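Beta-hexosaminidase (Neisseria gonorrhoeae, PDB 6JTJ) probably removes terminal beta-1,4-linked N-acetylglucosamine from peptidoglycan fragments, a step in the recycling of the bacterial cell wall. Local coordinates at residues R148-E153 and D160-P165; G71-R76 and L323-P328. One frame throughout, in Å; residues are numbered along the deposited sequence.

Contact 1 of 2, residues R148-E153 and D160-P165; sequences RVLATE and DLSFTP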
loop_
_atom_site.group_PDB
_atom_site.type_symbol
_atom_site.label_atom_id
_atom_site.label_comp_id
_atom_site.label_asym_id
_atom_site.label_seq_id
_atom_site.Cartn_x
_atom_site.Cartn_y
_atom_site.Cartn_z
ATOM N N ARG C 148 21.501 8.519 -11.424
ATOM C CA ARG C 148 22.935 8.454 -11.180
ATOM C C ARG C 148 23.282 8.401 -9.699
ATOM O O ARG C 148 24.096 7.587 -9.260
ATOM C CB ARG C 148 23.620 9.654 -11.843
ATOM C CG ARG C 148 25.144 9.560 -11.816
ATOM C CD ARG C 148 25.838 10.815 -12.313
ATOM N NE ARG C 148 27.288 10.699 -12.066
ATOM C CZ ARG C 148 28.159 11.708 -12.063
ATOM N NH1 ARG C 148 27.740 12.951 -12.296
ATOM N NH2 ARG C 148 29.456 11.474 -11.813
ATOM N N VAL C 149 22.686 9.296 -8.922
ATOM C CA VAL C 149 22.963 9.331 -7.494
ATOM C C VAL C 149 22.476 8.068 -6.830
ATOM O O VAL C 149 23.184 7.444 -6.044
ATOM C CB VAL C 149 22.299 10.561 -6.855
ATOM C CG1 VAL C 149 22.367 10.502 -5.337
ATOM C CG2 VAL C 149 22.978 11.830 -7.362
ATOM N N LEU C 150 21.240 7.696 -7.141
ATOM C CA LEU C 150 20.625 6.512 -6.563
ATOM C C LEU C 150 21.536 5.299 -6.740
ATOM O O LEU C 150 21.880 4.612 -5.780
ATOM C CB LEU C 150 19.274 6.295 -7.259
ATOM C CG LEU C 150 18.323 5.189 -6.831
ATOM C CD1 LEU C 150 16.966 5.510 -7.440
ATOM C CD2 LEU C 150 18.785 3.809 -7.282
ATOM N N ALA C 151 21.906 5.050 -7.986
ATOM C CA ALA C 151 22.669 3.860 -8.337
ATOM C C ALA C 151 24.099 3.916 -7.794
ATOM O O ALA C 151 24.576 2.941 -7.213
ATOM C CB ALA C 151 22.683 3.668 -9.855
ATOM N N THR C 152 24.764 5.054 -7.957
ATOM C CA THR C 152 26.172 5.160 -7.573
ATOM C C THR C 152 26.369 4.903 -6.080
ATOM O O THR C 152 27.260 4.165 -5.691
ATOM C CB THR C 152 26.777 6.518 -7.958
ATOM O OG1 THR C 152 26.610 6.753 -9.364
ATOM C CG2 THR C 152 28.272 6.538 -7.632
ATOM N N GLU C 153 25.523 5.488 -5.243
ATOM C CA GLU C 153 25.683 5.324 -3.815
ATOM C C GLU C 153 25.480 3.875 -3.424
ATOM O O GLU C 153 26.130 3.383 -2.492
ATOM C CB GLU C 153 24.726 6.253 -3.052
ATOM C CG GLU C 153 25.067 7.719 -3.237
ATOM C CD GLU C 153 24.184 8.675 -2.445
ATOM O OE1 GLU C 153 23.235 8.249 -1.773
ATOM O OE2 GLU C 153 24.431 9.889 -2.508
ATOM N N ASP C 160 23.988 -4.691 -6.509
ATOM C CA ASP C 160 23.981 -4.797 -7.978
ATOM C C ASP C 160 22.911 -3.946 -8.654
ATOM O O ASP C 160 23.158 -3.342 -9.692
ATOM C CB ASP C 160 23.812 -6.246 -8.402
ATOM C CG ASP C 160 25.023 -7.079 -8.074
ATOM O OD1 ASP C 160 26.074 -6.865 -8.713
ATOM O OD2 ASP C 160 24.918 -7.952 -7.195
ATOM N N LEU C 161 21.723 -3.920 -8.054
ATOM C CA LEU C 161 20.520 -3.449 -8.721
ATOM C C LEU C 161 19.539 -2.873 -7.702
ATOM O O LEU C 161 19.356 -3.443 -6.619
ATOM C CB LEU C 161 19.884 -4.654 -9.395
ATOM C CG LEU C 161 18.498 -4.563 -10.016
ATOM C CD1 LEU C 161 18.577 -3.911 -11.378
ATOM C CD2 LEU C 161 17.925 -5.943 -10.164
ATOM N N SER C 162 18.907 -1.761 -8.058
ATOM C CA SER C 162 17.693 -1.301 -7.373
ATOM C C SER C 162 16.456 -1.673 -8.188
ATOM O O SER C 162 16.465 -1.589 -9.416
ATOM C CB SER C 162 17.715 0.206 -7.176
ATOM O OG SER C 162 16.502 0.650 -6.587
ATOM N N PHE C 163 15.407 -2.116 -7.501
ATOM C CA PHE C 163 14.153 -2.456 -8.158
ATOM C C PHE C 163 13.379 -1.169 -8.481
ATOM O O PHE C 163 12.479 -0.777 -7.768
ATOM C CB PHE C 163 13.312 -3.434 -7.299
ATOM C CG PHE C 163 13.908 -4.827 -7.174
ATOM C CD1 PHE C 163 14.369 -5.502 -8.293
ATOM C CD2 PHE C 163 14.001 -5.475 -5.948
ATOM C CE1 PHE C 163 14.895 -6.787 -8.191
ATOM C CE2 PHE C 163 14.522 -6.768 -5.849
ATOM C CZ PHE C 163 14.964 -7.424 -6.973
ATOM N N THR C 164 13.764 -0.540 -9.585
ATOM C CA THR C 164 13.212 0.716 -10.020
ATOM C C THR C 164 13.514 0.808 -11.516
ATOM O O THR C 164 14.517 0.242 -11.989
ATOM C CB THR C 164 13.816 1.865 -9.190
ATOM O OG1 THR C 164 13.033 3.057 -9.321
ATOM C CG2 THR C 164 15.269 2.143 -9.586
ATOM N N PRO C 165 12.665 1.508 -12.284
ATOM C CA PRO C 165 11.560 2.356 -11.894
ATOM C C PRO C 165 10.162 1.762 -11.946
ATOM O O PRO C 165 9.881 0.838 -12.722
ATOM C CB PRO C 165 11.611 3.443 -12.935
ATOM C CG PRO C 165 11.989 2.710 -14.185
ATOM C CD PRO C 165 12.976 1.669 -13.721
#

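Contact 2 of 2, residues G71-R76 and L323-P328; sequences GIILFR and LVCNRP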
loop_
_atom_site.group_PDB
_atom_site.type_symbol
_atom_site.label_atom_id
_atom_site.label_comp_id
_atom_site.label_asym_id
_atom_site.label_seq_id
_atom_site.Cartn_x
_atom_site.Cartn_y
_atom_site.Cartn_z
ATOM N N GLY C 71 20.419 -15.164 -5.756
ATOM C CA GLY C 71 20.549 -13.776 -5.319
ATOM C C GLY C 71 19.879 -13.499 -3.986
ATOM O O GLY C 71 19.244 -14.364 -3.404
ATOM N N ILE C 72 20.018 -12.266 -3.536
ATOM C CA ILE C 72 19.535 -11.816 -2.241
ATOM C C ILE C 72 18.918 -10.426 -2.388
ATOM O O ILE C 72 19.463 -9.563 -3.072
ATOM C CB ILE C 72 20.709 -11.707 -1.246
ATOM C CG1 ILE C 72 21.260 -13.097 -0.892
ATOM C CG2 ILE C 72 20.320 -10.939 0.010
ATOM C CD1 ILE C 72 20.256 -14.033 -0.246
ATOM N N ILE C 73 17.790 -10.210 -1.723
ATOM C CA ILE C 73 17.194 -8.888 -1.626
ATOM C C ILE C 73 17.397 -8.401 -0.202
ATOM O O ILE C 73 17.136 -9.138 0.749
ATOM C CB ILE C 73 15.687 -8.854 -2.027
ATOM C CG1 ILE C 73 15.069 -7.473 -1.794
ATOM C CG2 ILE C 73 14.870 -9.863 -1.234
ATOM C CD1 ILE C 73 13.680 -7.349 -2.396
ATOM N N LEU C 74 17.846 -7.158 -0.071
ATOM C CA LEU C 74 18.039 -6.542 1.229
ATOM C C LEU C 74 16.921 -5.564 1.569
ATOM O O LEU C 74 16.221 -5.051 0.689
ATOM C CB LEU C 74 19.376 -5.808 1.277
ATOM C CG LEU C 74 20.615 -6.691 1.068
ATOM C CD1 LEU C 74 21.866 -5.838 1.012
ATOM C CD2 LEU C 74 20.741 -7.742 2.167
ATOM N N PHE C 75 16.766 -5.332 2.870
ATOM C CA PHE C 75 15.732 -4.471 3.415
ATOM C C PHE C 75 16.350 -3.567 4.468
ATOM O O PHE C 75 17.533 -3.691 4.781
ATOM C CB PHE C 75 14.625 -5.318 4.035
ATOM C CG PHE C 75 13.877 -6.146 3.037
ATOM C CD1 PHE C 75 12.896 -5.581 2.255
ATOM C CD2 PHE C 75 14.177 -7.488 2.867
ATOM C CE1 PHE C 75 12.205 -6.336 1.343
ATOM C CE2 PHE C 75 13.498 -8.250 1.947
ATOM C CZ PHE C 75 12.501 -7.672 1.188
ATOM N N ARG C 76 15.542 -2.669 5.033
ATOM C CA ARG C 76 16.041 -1.737 6.033
ATOM C C ARG C 76 16.628 -2.451 7.264
ATOM O O ARG C 76 17.570 -1.965 7.847
ATOM C CB ARG C 76 14.956 -0.755 6.468
ATOM C CG ARG C 76 15.461 0.320 7.425
ATOM C CD ARG C 76 14.477 1.456 7.608
ATOM N NE ARG C 76 14.359 2.292 6.409
ATOM C CZ ARG C 76 13.511 3.311 6.282
ATOM N NH1 ARG C 76 12.713 3.661 7.291
ATOM N NH2 ARG C 76 13.446 3.989 5.138
ATOM N N LEU C 323 10.934 -14.895 -5.645
ATOM C CA LEU C 323 11.299 -14.157 -4.457
ATOM C C LEU C 323 10.637 -14.786 -3.247
ATOM O O LEU C 323 9.438 -15.030 -3.269
ATOM C CB LEU C 323 10.819 -12.712 -4.548
ATOM C CG LEU C 323 11.843 -11.690 -4.998
ATOM C CD1 LEU C 323 12.265 -11.997 -6.427
ATOM C CD2 LEU C 323 11.278 -10.273 -4.878
ATOM N N VAL C 324 11.420 -15.045 -2.206
ATOM C CA VAL C 324 10.906 -15.608 -0.961
ATOM C C VAL C 324 11.500 -14.811 0.172
ATOM O O VAL C 324 12.633 -15.042 0.554
ATOM C CB VAL C 324 11.272 -17.098 -0.818
ATOM C CG1 VAL C 324 10.542 -17.720 0.366
ATOM C CG2 VAL C 324 10.924 -17.864 -2.089
ATOM N N CYS C 325 10.731 -13.852 0.677
ATOM C CA CYS C 325 11.215 -12.882 1.626
ATOM C C CYS C 325 10.668 -13.094 3.029
ATOM O O CYS C 325 9.544 -13.525 3.217
ATOM C CB CYS C 325 10.832 -11.480 1.153
ATOM S SG CYS C 325 11.357 -11.137 -0.546
ATOM N N ASN C 326 11.484 -12.750 4.013
ATOM C CA ASN C 326 11.122 -12.793 5.440
ATOM C C ASN C 326 10.789 -14.183 5.973
ATOM O O ASN C 326 10.169 -14.286 7.016
ATOM C CB ASN C 326 9.935 -11.852 5.739
ATOM C CG ASN C 326 10.050 -10.518 5.031
ATOM O OD1 ASN C 326 11.041 -9.816 5.190
ATOM N ND2 ASN C 326 9.035 -10.160 4.238
ATOM N N ARG C 327 11.158 -15.239 5.249
ATOM C CA ARG C 327 10.745 -16.589 5.610
ATOM C C ARG C 327 11.832 -17.597 5.268
ATOM O O ARG C 327 11.676 -18.420 4.362
ATOM C CB ARG C 327 9.434 -16.958 4.910
ATOM C CG ARG C 327 8.223 -16.159 5.376
ATOM C CD ARG C 327 7.884 -16.392 6.847
ATOM N NE ARG C 327 7.535 -17.790 7.087
ATOM C CZ ARG C 327 6.329 -18.322 6.884
ATOM N NH1 ARG C 327 5.312 -17.576 6.462
ATOM N NH2 ARG C 327 6.135 -19.616 7.120
ATOM N N PRO C 328 12.949 -17.540 5.997
ATOM C CA PRO C 328 14.016 -18.508 5.747
ATOM C C PRO C 328 13.585 -19.981 5.946
ATOM O O PRO C 328 14.164 -20.891 5.337
ATOM C CB PRO C 328 15.100 -18.097 6.746
ATOM C CG PRO C 328 14.428 -17.227 7.755
ATOM C CD PRO C 328 13.302 -16.560 7.040
#

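Contact 1 of 2, residues R148-E153 and D160-P165
This is a buried, apolar contact between a helix and the strand 161-162 with the loop that follows it: L150, on helix 136-155, reaches S162 and T164. The leucine does so with both branches of its tip. CD2 lies 3.8 Å from S162 CB and 4.0 Å from S162 OG, while CD1 turns to the methyl of T164, with CG2 at 4.3 Å. Having CG opposite the backbone N (chi1 -176°) extends the side chain off the helix so that its fork spans the two residues. Helix and strand are consecutive elements of the barrel of glycoside hydrolase family 3, strand 161-162 lying parallel to strand 101-108. L200 of helix 186-202 touches both L150 and T164, so a second helix of the barrel packs against the same group. S162 and T164 face the helix, whereas F163 between them points elsewhere, at the centre of an inverse gamma turn closed by a weak bond of 2.9 Å from T164 N to S162 O. S162 OG, beside the leucine methyl, is satisfied by a hydrogen bond with H106 O on strand 101-108, and F163 O is held by K210 NZ, a predicted substrate-binding residue.

Contact 2 of 2, residues G71-R76 and L323-P328
L323, at the end of strand 321-323, makes a loose approach to I73, its CD2 stopping 4.5 Å from I73 CD1. V324 points away, and the next residue, C325, makes the main contact. Its sulfur meets two side chains of segment 71-76 on one side, with SG 3.8 Å from I73 CG2 and 4.0 Å from F75 CZ. The ring is met at its edge: SG is 5.3 Å from the F75 centroid along a line 86° off the ring normal, a sulfur-aromatic contact made near the ring plane. C325 CB follows at 4.2 Å from F75 CZ. I73 divides its branches, CG2 taking the sulfur while CG1, anti to the backbone N (chi1 175°) and extended beyond, leads CD1 to F163, with L323 at the margin. In the family 3 barrel, strands 69-74 and 321-323 flank strand 47-49 and run parallel to it, so the contact passes over that strand, and M48 touches both I73 and L323. I73 also touches the bound N-acetylglucosamine. N326, with a left-handed backbone (phi 62°), brings OD1 obliquely to 4.4 Å from F75 CE2, but that oxygen is hydrogen-bonded to R77 NH1, so its approach to the ring is secondary. N326 also packs on V225 of the second subunit, to which R76 extends as well, bonding through NH1 to N173 OD1 of that subunit. R327 then takes the N-cap position before helix 328-335, which begins with P328.

In the fold
Contact 1 lies wholly in the core, its centre about 9 Å from the centre of the chain, and joins a surrounding helix to the strand that follows it and the loop beyond. Contact 2 is partly buried, its centre about 13 Å from the centre of the chain, and joins strand 69-74 to a loop distant in sequence, close to the sugar and the second subunit. Both reach the same sheet, and their centres stand about 18 Å apart. They meet where F163 CE2 packs 3.6 Å from I73 CD1. Contact 1 rests on aliphatic carbons beside a bonded serine hydroxyl; in contact 2 a cysteine sulfur and an aromatic edge join in, nearer predicted substrate-binding residues D105 and R113.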